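Local coordinates for type 4 fimbrial biogenesis protein PilY1 (Pseudomonas aeruginosa, PDB 3HX6) that primes type IV pilus assembly, mediates adhesion to host cells and, apparently through calcium binding and release, regulates twitching motility and pilus retraction, here represented by its C-terminal domain, at residues 201-206 and 304-309; 225-230 and 280-285; 254-259 and 263-268. The protein carries 3 engineered substitutions. All coordinates share one frame; numbering follows the deposited sequence.

Interaction 1 of 3, residues 201-206 and 304-309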
loop_
_atom_site.group_PDB
_atom_site.type_symbol
_atom_site.label_atom_id
_atom_site.label_comp_id
_atom_site.label_asym_id
_atom_site.label_seq_id
_atom_site.Cartn_x
_atom_site.Cartn_y
_atom_site.Cartn_z
ATOM N N ALA A 201 -15.282 -9.161 17.135
ATOM C CA ALA A 201 -14.035 -9.770 17.568
ATOM C C ALA A 201 -14.176 -11.150 18.164
ATOM O O ALA A 201 -15.268 -11.597 18.502
ATOM C CB ALA A 201 -13.342 -8.845 18.568
ATOM N N ARG A 202 -13.040 -11.818 18.279
ATOM C CA ARG A 202 -12.981 -13.146 18.855
ATOM C C ARG A 202 -12.776 -12.961 20.349
ATOM O O ARG A 202 -11.900 -12.202 20.769
ATOM C CB ARG A 202 -11.806 -13.925 18.263
ATOM C CG ARG A 202 -11.609 -15.302 18.872
ATOM C CD ARG A 202 -12.813 -16.191 18.651
ATOM N NE ARG A 202 -12.411 -17.585 18.495
ATOM C CZ ARG A 202 -11.840 -18.317 19.444
ATOM N NH1 ARG A 202 -11.600 -17.796 20.643
ATOM N NH2 ARG A 202 -11.494 -19.570 19.188
ATOM N N LEU A 203 -13.581 -13.648 21.150
ATOM C CA LEU A 203 -13.465 -13.526 22.594
ATOM C C LEU A 203 -13.016 -14.824 23.244
ATOM O O LEU A 203 -12.992 -15.893 22.610
ATOM C CB LEU A 203 -14.800 -13.073 23.205
ATOM C CG LEU A 203 -15.414 -11.796 22.617
ATOM C CD1 LEU A 203 -16.693 -11.440 23.371
ATOM C CD2 LEU A 203 -14.421 -10.661 22.700
ATOM N N HIS A 204 -12.664 -14.723 24.518
ATOM C CA HIS A 204 -12.191 -15.871 25.268
ATOM C C HIS A 204 -13.260 -16.927 25.553
ATOM O O HIS A 204 -12.971 -17.926 26.204
ATOM C CB HIS A 204 -11.537 -15.398 26.572
ATOM C CG HIS A 204 -10.140 -14.892 26.388
ATOM N ND1 HIS A 204 -9.072 -15.731 26.152
ATOM C CD2 HIS A 204 -9.639 -13.632 26.364
ATOM C CE1 HIS A 204 -7.976 -15.013 25.993
ATOM N NE2 HIS A 204 -8.292 -13.735 26.115
ATOM N N ASN A 205 -14.487 -16.714 25.078
ATOM C CA ASN A 205 -15.529 -17.713 25.295
ATOM C C ASN A 205 -15.511 -18.666 24.101
ATOM O O ASN A 205 -16.427 -19.460 23.907
ATOM C CB ASN A 205 -16.907 -17.052 25.460
ATOM C CG ASN A 205 -17.477 -16.543 24.158
ATOM O OD1 ASN A 205 -16.759 -15.989 23.330
ATOM N ND2 ASN A 205 -18.780 -16.719 23.974
ATOM N N GLY A 206 -14.442 -18.564 23.312
ATOM C CA GLY A 206 -14.244 -19.412 22.149
ATOM C C GLY A 206 -14.959 -19.021 20.871
ATOM O O GLY A 206 -14.813 -19.698 19.847
ATOM N N SER A 304 -19.220 -16.063 31.748
ATOM C CA SER A 304 -19.750 -15.679 33.052
ATOM C C SER A 304 -18.704 -14.956 33.889
ATOM O O SER A 304 -19.039 -14.269 34.856
ATOM C CB SER A 304 -20.270 -16.910 33.809
ATOM O OG SER A 304 -19.260 -17.897 33.949
ATOM N N SER A 305 -17.438 -15.107 33.520
ATOM C CA SER A 305 -16.359 -14.439 34.239
ATOM C C SER A 305 -16.134 -13.013 33.751
ATOM O O SER A 305 -15.497 -12.226 34.444
ATOM C CB SER A 305 -15.048 -15.218 34.109
ATOM O OG SER A 305 -15.124 -16.451 34.794
ATOM N N PHE A 306 -16.629 -12.680 32.561
ATOM C CA PHE A 306 -16.461 -11.320 32.044
ATOM C C PHE A 306 -17.023 -10.379 33.108
ATOM O O PHE A 306 -17.985 -10.722 33.786
ATOM C CB PHE A 306 -17.214 -11.135 30.721
ATOM C CG PHE A 306 -16.639 -11.921 29.572
ATOM C CD1 PHE A 306 -17.339 -12.032 28.379
ATOM C CD2 PHE A 306 -15.399 -12.544 29.681
ATOM C CE1 PHE A 306 -16.821 -12.750 27.308
ATOM C CE2 PHE A 306 -14.868 -13.268 28.613
ATOM C CZ PHE A 306 -15.582 -13.370 27.423
ATOM N N ARG A 307 -16.431 -9.199 33.258
ATOM C CA ARG A 307 -16.882 -8.272 34.291
ATOM C C ARG A 307 -16.386 -6.855 34.043
ATOM O O ARG A 307 -15.428 -6.645 33.299
ATOM C CB ARG A 307 -16.328 -8.739 35.639
ATOM C CG ARG A 307 -14.803 -8.805 35.611
ATOM C CD ARG A 307 -14.174 -9.477 36.824
ATOM N NE ARG A 307 -12.742 -9.702 36.598
ATOM C CZ ARG A 307 -12.242 -10.590 35.735
ATOM N NH1 ARG A 307 -13.047 -11.359 35.011
ATOM N NH2 ARG A 307 -10.929 -10.702 35.580
ATOM N N VAL A 308 -17.044 -5.885 34.672
ATOM C CA VAL A 308 -16.609 -4.509 34.553
ATOM C C VAL A 308 -15.313 -4.521 35.354
ATOM O O VAL A 308 -15.254 -5.124 36.426
ATOM C CB VAL A 308 -17.591 -3.523 35.215
ATOM C CG1 VAL A 308 -17.117 -2.100 34.971
ATOM C CG2 VAL A 308 -18.994 -3.727 34.670
ATOM N N SER A 309 -14.278 -3.873 34.831
ATOM C CA SER A 309 -12.981 -3.840 35.488
ATOM C C SER A 309 -12.963 -2.948 36.723
ATOM O O SER A 309 -13.924 -2.242 37.011
ATOM C CB SER A 309 -11.911 -3.333 34.508
ATOM O OG SER A 309 -11.902 -4.079 33.298
#
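The Phe-306 ring packs against the turn at 203-206, and no hydrogen bond crosses between the segments. The far end of the Phe-306 ring does the touching. Its CE1 lies 4.2 Å from CD1 of Leu-203, the two side chains running obliquely to one another, while CE2 comes within 4.4 Å of CB of His-204. The backbone N of His-204 sits at the ring edge, near its plane, 4.3 Å from CZ of Phe-306; N of Asn-205 approaches the same CZ obliquely. Phe-306 holds CG anti to its own carbonyl carbon (chi1 -68°), which carries the ring from the 304-309 segment across to the turn, although the CA atoms of His-204 and Phe-306 remain 9.2 Å apart.

In the beta-propeller these segments belong to consecutive four-stranded antiparallel sheets. The turn follows the first strand of one, 199-202, and Phe-306 precedes the last strand of the next, 307-317, so the ring bridges two blades. Ile-227 and Leu-239 of the first sheet also touch it.

Hydrogen bonds act within each segment or reach outside the pair. Leu-203 to Gly-206 form a type I turn, closed by Gly-206 N to Leu-203 O at 3.1 Å, and on the other side Arg-307 NH1 donates to Ser-305 O. The imidazole of His-204 is held at both nitrogens, ND1 by Asp-298 OD1 and NE2 by OD1 of the calcium ligand Asp-266, a second-shell link that probably helps to orient this carboxylate.

Interaction 2 of 3, residues 225-230 and 280-285. Engineered in segment 225-230: Met-230 (natural residue Leu).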
loop_
_atom_site.group_PDB
_atom_site.type_symbol
_atom_site.label_atom_id
_atom_site.label_comp_id
_atom_site.label_asym_id
_atom_site.label_seq_id
_atom_site.Cartn_x
_atom_site.Cartn_y
_atom_site.Cartn_z
ATOM N N LEU A 225 -22.277 -2.923 28.371
ATOM C CA LEU A 225 -21.566 -3.444 27.215
ATOM C C LEU A 225 -22.372 -4.656 26.774
ATOM O O LEU A 225 -22.707 -5.516 27.588
ATOM C CB LEU A 225 -20.144 -3.891 27.585
ATOM C CG LEU A 225 -19.294 -4.354 26.390
ATOM C CD1 LEU A 225 -18.915 -3.135 25.545
ATOM C CD2 LEU A 225 -18.033 -5.072 26.872
ATOM N N LEU A 226 -22.707 -4.715 25.495
ATOM C CA LEU A 226 -23.457 -5.843 24.989
ATOM C C LEU A 226 -22.493 -6.736 24.223
ATOM O O LEU A 226 -21.736 -6.268 23.375
ATOM C CB LEU A 226 -24.587 -5.377 24.065
ATOM C CG LEU A 226 -25.615 -4.405 24.671
ATOM C CD1 LEU A 226 -26.713 -4.104 23.650
ATOM C CD2 LEU A 226 -26.219 -5.013 25.929
ATOM N N ILE A 227 -22.505 -8.018 24.554
ATOM C CA ILE A 227 -21.660 -8.981 23.876
ATOM C C ILE A 227 -22.648 -9.927 23.219
ATOM O O ILE A 227 -23.259 -10.775 23.869
ATOM C CB ILE A 227 -20.743 -9.708 24.867
ATOM C CG1 ILE A 227 -19.789 -8.687 25.503
ATOM C CG2 ILE A 227 -19.953 -10.798 24.150
ATOM C CD1 ILE A 227 -18.817 -9.268 26.514
ATOM N N ILE A 228 -22.810 -9.737 21.917
ATOM C CA ILE A 228 -23.754 -10.495 21.117
ATOM C C ILE A 228 -23.063 -11.575 20.294
ATOM O O ILE A 228 -22.142 -11.285 19.534
ATOM C CB ILE A 228 -24.497 -9.533 20.172
ATOM C CG1 ILE A 228 -25.062 -8.362 20.992
ATOM C CG2 ILE A 228 -25.601 -10.273 19.422
ATOM C CD1 ILE A 228 -25.578 -7.208 20.158
ATOM N N ASP A 229 -23.508 -12.818 20.444
ATOM C CA ASP A 229 -22.915 -13.916 19.689
ATOM C C ASP A 229 -23.074 -13.625 18.204
ATOM O O ASP A 229 -24.185 -13.390 17.719
ATOM C CB ASP A 229 -23.604 -15.243 20.027
ATOM C CG ASP A 229 -22.966 -16.424 19.313
ATOM O OD1 ASP A 229 -21.782 -16.716 19.589
ATOM O OD2 ASP A 229 -23.646 -17.052 18.474
ATOM N N MET A 230 -21.961 -13.644 17.482
ATOM C CA MET A 230 -21.968 -13.363 16.052
ATOM C C MET A 230 -22.951 -14.234 15.277
ATOM O O MET A 230 -23.751 -13.733 14.486
ATOM C CB MET A 230 -20.563 -13.552 15.471
ATOM C CG MET A 230 -20.399 -13.023 14.053
ATOM S SD MET A 230 -20.734 -11.236 13.949
ATOM C CE MET A 230 -22.334 -11.211 13.218
ATOM N N PHE A 280 -13.642 -3.181 30.734
ATOM C CA PHE A 280 -14.295 -4.441 31.025
ATOM C C PHE A 280 -13.253 -5.529 30.843
ATOM O O PHE A 280 -12.478 -5.491 29.891
ATOM C CB PHE A 280 -15.450 -4.670 30.044
ATOM C CG PHE A 280 -16.492 -3.575 30.054
ATOM C CD1 PHE A 280 -17.650 -3.706 30.810
ATOM C CD2 PHE A 280 -16.307 -2.411 29.304
ATOM C CE1 PHE A 280 -18.619 -2.694 30.823
ATOM C CE2 PHE A 280 -17.265 -1.390 29.308
ATOM C CZ PHE A 280 -18.426 -1.533 30.071
ATOM N N ASP A 281 -13.217 -6.477 31.773
ATOM C CA ASP A 281 -12.285 -7.589 31.693
ATOM C C ASP A 281 -12.994 -8.669 30.893
ATOM O O ASP A 281 -14.051 -9.153 31.305
ATOM C CB ASP A 281 -11.961 -8.139 33.084
ATOM C CG ASP A 281 -11.096 -7.197 33.912
ATOM O OD1 ASP A 281 -10.872 -7.503 35.103
ATOM O OD2 ASP A 281 -10.640 -6.161 33.382
ATOM N N LEU A 282 -12.427 -9.036 29.749
ATOM C CA LEU A 282 -13.026 -10.072 28.927
ATOM C C LEU A 282 -12.169 -11.328 29.022
ATOM O O LEU A 282 -11.906 -11.992 28.024
ATOM C CB LEU A 282 -13.158 -9.606 27.466
ATOM C CG LEU A 282 -13.960 -8.311 27.250
ATOM C CD1 LEU A 282 -14.133 -8.047 25.745
ATOM C CD2 LEU A 282 -15.329 -8.413 27.940
ATOM N N ILE A 283 -11.727 -11.626 30.242
ATOM C CA ILE A 283 -10.918 -12.811 30.534
ATOM C C ILE A 283 -11.478 -13.467 31.799
ATOM O O ILE A 283 -12.245 -12.846 32.537
ATOM C CB ILE A 283 -9.431 -12.457 30.778
ATOM C CG1 ILE A 283 -9.327 -11.387 31.863
ATOM C CG2 ILE A 283 -8.779 -11.998 29.477
ATOM C CD1 ILE A 283 -7.908 -11.082 32.286
ATOM N N ALA A 284 -11.090 -14.712 32.050
ATOM C CA ALA A 284 -11.573 -15.446 33.216
ATOM C C ALA A 284 -11.181 -14.829 34.558
ATOM O O ALA A 284 -10.231 -14.051 34.645
ATOM C CB ALA A 284 -11.091 -16.886 33.152
ATOM N N GLY A 285 -11.928 -15.187 35.601
ATOM C CA GLY A 285 -11.654 -14.684 36.937
ATOM C C GLY A 285 -10.239 -15.027 37.362
ATOM O O GLY A 285 -9.445 -14.138 37.671
#
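One face of the Phe-280 ring receives Leu-225. CB of Leu-225 stands 3.9 Å from the ring centroid and 16° off the normal, a CH-pi contact over the face but displaced toward the rim. Its nearest ring atoms are CE1 and CZ of Phe-280, while CD2 of Leu-225 reaches the other end of the ring, 3.8 Å from Phe-280 CG. Leu-225 thus spans the ring lengthwise, a placement that follows from CG lying anti to its backbone N (chi1 -176°).

Beyond the ring, methyl groups meet. CD1 of Ile-227 touches CD2 of Leu-282 at 3.9 Å, the two side chains overlapping while extended in opposing directions, and CD2 of Leu-225 lies 4.4 Å from the same Leu-282 methyl. Alternation along strand 223-229 turns Leu-225 and Ile-227 to this side.

The third strand of one propeller blade here faces the third strand of the next, 276-281, and the loop that follows it. Leu-239 also packs on Phe-280, and Val-211 on Leu-225. With all four touching residues buried and no hydrogen bond between the segments, the two blades are held together here by dispersion and hydrophobic burial.

Interaction 3 of 3, residues 254-259 and 263-268. With CA (calcium ion), chain C.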
loop_
_atom_site.group_PDB
_atom_site.type_symbol
_atom_site.label_atom_id
_atom_site.label_comp_id
_atom_site.label_asym_id
_atom_site.label_seq_id
_atom_site.Cartn_x
_atom_site.Cartn_y
_atom_site.Cartn_z
ATOM N N PRO A 254 -17.215 0.806 21.870
ATOM C CA PRO A 254 -16.087 0.253 22.625
ATOM C C PRO A 254 -14.841 0.069 21.774
ATOM O O PRO A 254 -14.915 0.033 20.540
ATOM C CB PRO A 254 -16.625 -1.089 23.102
ATOM C CG PRO A 254 -17.449 -1.524 21.917
ATOM C CD PRO A 254 -18.185 -0.247 21.517
ATOM N N ARG A 255 -13.697 -0.024 22.444
ATOM C CA ARG A 255 -12.434 -0.290 21.780
ATOM C C ARG A 255 -11.921 -1.561 22.459
ATOM O O ARG A 255 -11.713 -1.591 23.673
ATOM C CB ARG A 255 -11.429 0.843 21.997
ATOM C CG ARG A 255 -10.028 0.543 21.444
ATOM C CD ARG A 255 -10.021 0.431 19.915
ATOM N NE ARG A 255 -10.512 1.659 19.301
ATOM C CZ ARG A 255 -10.648 1.853 17.992
ATOM N NH1 ARG A 255 -10.322 0.892 17.133
ATOM N NH2 ARG A 255 -11.131 3.005 17.542
ATOM N N LEU A 256 -11.740 -2.620 21.687
ATOM C CA LEU A 256 -11.248 -3.861 22.260
ATOM C C LEU A 256 -9.730 -3.861 22.302
ATOM O O LEU A 256 -9.077 -3.287 21.427
ATOM C CB LEU A 256 -11.768 -5.052 21.455
ATOM C CG LEU A 256 -13.074 -5.641 22.005
ATOM C CD1 LEU A 256 -14.115 -4.552 22.217
ATOM C CD2 LEU A 256 -13.573 -6.703 21.052
ATOM N N ALA A 257 -9.173 -4.486 23.333
ATOM C CA ALA A 257 -7.725 -4.561 23.490
ATOM C C ALA A 257 -7.286 -6.014 23.508
ATOM O O ALA A 257 -7.907 -6.853 24.166
ATOM C CB ALA A 257 -7.295 -3.879 24.787
ATOM N N ASP A 258 -6.208 -6.291 22.783
ATOM C CA ASP A 258 -5.619 -7.620 22.682
ATOM C C ASP A 258 -4.167 -7.419 23.097
ATOM O O ASP A 258 -3.328 -7.034 22.287
ATOM C CB ASP A 258 -5.708 -8.107 21.231
ATOM C CG ASP A 258 -4.879 -9.354 20.978
ATOM O OD1 ASP A 258 -4.457 -10.004 21.954
ATOM O OD2 ASP A 258 -4.658 -9.686 19.797
ATOM N N ASN A 259 -3.869 -7.679 24.363
ATOM C CA ASN A 259 -2.531 -7.439 24.873
ATOM C C ASN A 259 -1.464 -8.519 24.760
ATOM O O ASN A 259 -0.420 -8.423 25.406
ATOM C CB ASN A 259 -2.639 -6.946 26.317
ATOM C CG ASN A 259 -3.381 -5.625 26.413
ATOM O OD1 ASN A 259 -3.629 -4.976 25.398
ATOM N ND2 ASN A 259 -3.735 -5.221 27.624
ATOM N N GLY A 263 -5.027 -12.111 18.534
ATOM C CA GLY A 263 -6.306 -11.971 17.863
ATOM C C GLY A 263 -7.530 -12.208 18.732
ATOM O O GLY A 263 -8.661 -12.169 18.247
ATOM N N VAL A 264 -7.314 -12.461 20.017
ATOM C CA VAL A 264 -8.425 -12.680 20.934
ATOM C C VAL A 264 -8.497 -11.495 21.885
ATOM O O VAL A 264 -7.537 -11.215 22.593
ATOM C CB VAL A 264 -8.226 -13.961 21.746
ATOM C CG1 VAL A 264 -9.420 -14.188 22.663
ATOM C CG2 VAL A 264 -8.035 -15.131 20.804
ATOM N N ALA A 265 -9.633 -10.803 21.894
ATOM C CA ALA A 265 -9.820 -9.635 22.750
ATOM C C ALA A 265 -9.710 -9.960 24.239
ATOM O O ALA A 265 -10.310 -10.922 24.723
ATOM C CB ALA A 265 -11.168 -8.994 22.457
ATOM N N ASP A 266 -8.955 -9.139 24.964
ATOM C CA ASP A 266 -8.761 -9.346 26.395
ATOM C C ASP A 266 -9.513 -8.348 27.263
ATOM O O ASP A 266 -10.007 -8.707 28.333
ATOM C CB ASP A 266 -7.275 -9.293 26.718
ATOM C CG ASP A 266 -6.474 -10.257 25.874
ATOM O OD1 ASP A 266 -6.791 -11.466 25.899
ATOM O OD2 ASP A 266 -5.535 -9.807 25.190
ATOM N N TYR A 267 -9.594 -7.102 26.801
ATOM C CA TYR A 267 -10.300 -6.040 27.514
ATOM C C TYR A 267 -11.110 -5.233 26.515
ATOM O O TYR A 267 -10.878 -5.300 25.311
ATOM C CB TYR A 267 -9.327 -5.054 28.170
ATOM C CG TYR A 267 -8.362 -5.623 29.180
ATOM C CD1 TYR A 267 -8.790 -6.009 30.449
ATOM C CD2 TYR A 267 -7.004 -5.726 28.880
ATOM C CE1 TYR A 267 -7.889 -6.477 31.398
ATOM C CE2 TYR A 267 -6.095 -6.190 29.819
ATOM C CZ TYR A 267 -6.541 -6.563 31.072
ATOM O OH TYR A 267 -5.635 -7.017 31.991
ATOM N N ALA A 268 -12.038 -4.443 27.033
ATOM C CA ALA A 268 -12.846 -3.566 26.207
ATOM C C ALA A 268 -12.889 -2.256 26.973
ATOM O O ALA A 268 -12.976 -2.254 28.202
ATOM C CB ALA A 268 -14.264 -4.129 26.030
HETATM CA CA CA C . -5.431 -11.716 23.627
HETATM O O HOH W 1 -5.746 -13.966 24.408
#
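Calcium draws Asp-258 and Asp-266 together across the hairpin. Asp-258 binds through OD1 alone, at 2.6 Å, whereas Asp-266 binds with both oxygens, OD2 lying 2.5 Å from the ion. The carbonyl O of Val-264 and a water, each 2.4 Å from calcium, join them, and Asn-260 and Asp-262 complete the site.

Backbone donors fix both carboxylates. Asn-259 N reaches Asp-266 OD2 at 2.8 Å, nearly in line with its C-O bond; Gly-263 N meets Asp-258 OD2 from above the carboxylate plane. CG of Asp-258 lies anti to its backbone N (chi1 169°), which brings the carboxylate to the ion; its rotation then puts OD1 on the metal and OD2 by Gly-263 N. Neighbouring metal and donors would favour the ionised acids.

Ligands at alternate positions from Asp-258 to Asp-266 form an EF-hand-like calcium loop, here joining the first two strands of a propeller blade. The strands pair antiparallel through Ala-257 and Tyr-267. At a classic beta bulge Ala-257 O accepts from both Asp-266 N, at 2.6 Å, and Tyr-267 N.

Farther out, side chains pack along the hairpin. Leu-256 uses both methyls, CD2 touching Ala-265 CB at 3.6 Å and CD1 meeting Ala-268 CB. Asn-259 ND2 lies at the edge of the Tyr-267 ring, 3.4 Å from CE2, and donates to Thr-376 O, while Tyr-267 OH bonds to Gly-378.

Overall arrangement
Interactions 1 and 2 have centres about 3 Å apart and join the same two propeller blades, one built from strands 199-202 to 235-241, the other from 251-257 to 307-317. Interaction 3 lies within the second blade, its centre about 9 Å from that of interaction 1 and 10 Å from that of interaction 2. Along the chain the 254-259/263-268 hairpin falls between the segments of interaction 2, which in turn fall between those of interaction 1. Backbone bonds from Arg-202 O to Ala-265 N and from Asp-266 O to Leu-282 N join the calcium loop to segments of both inter-blade contacts.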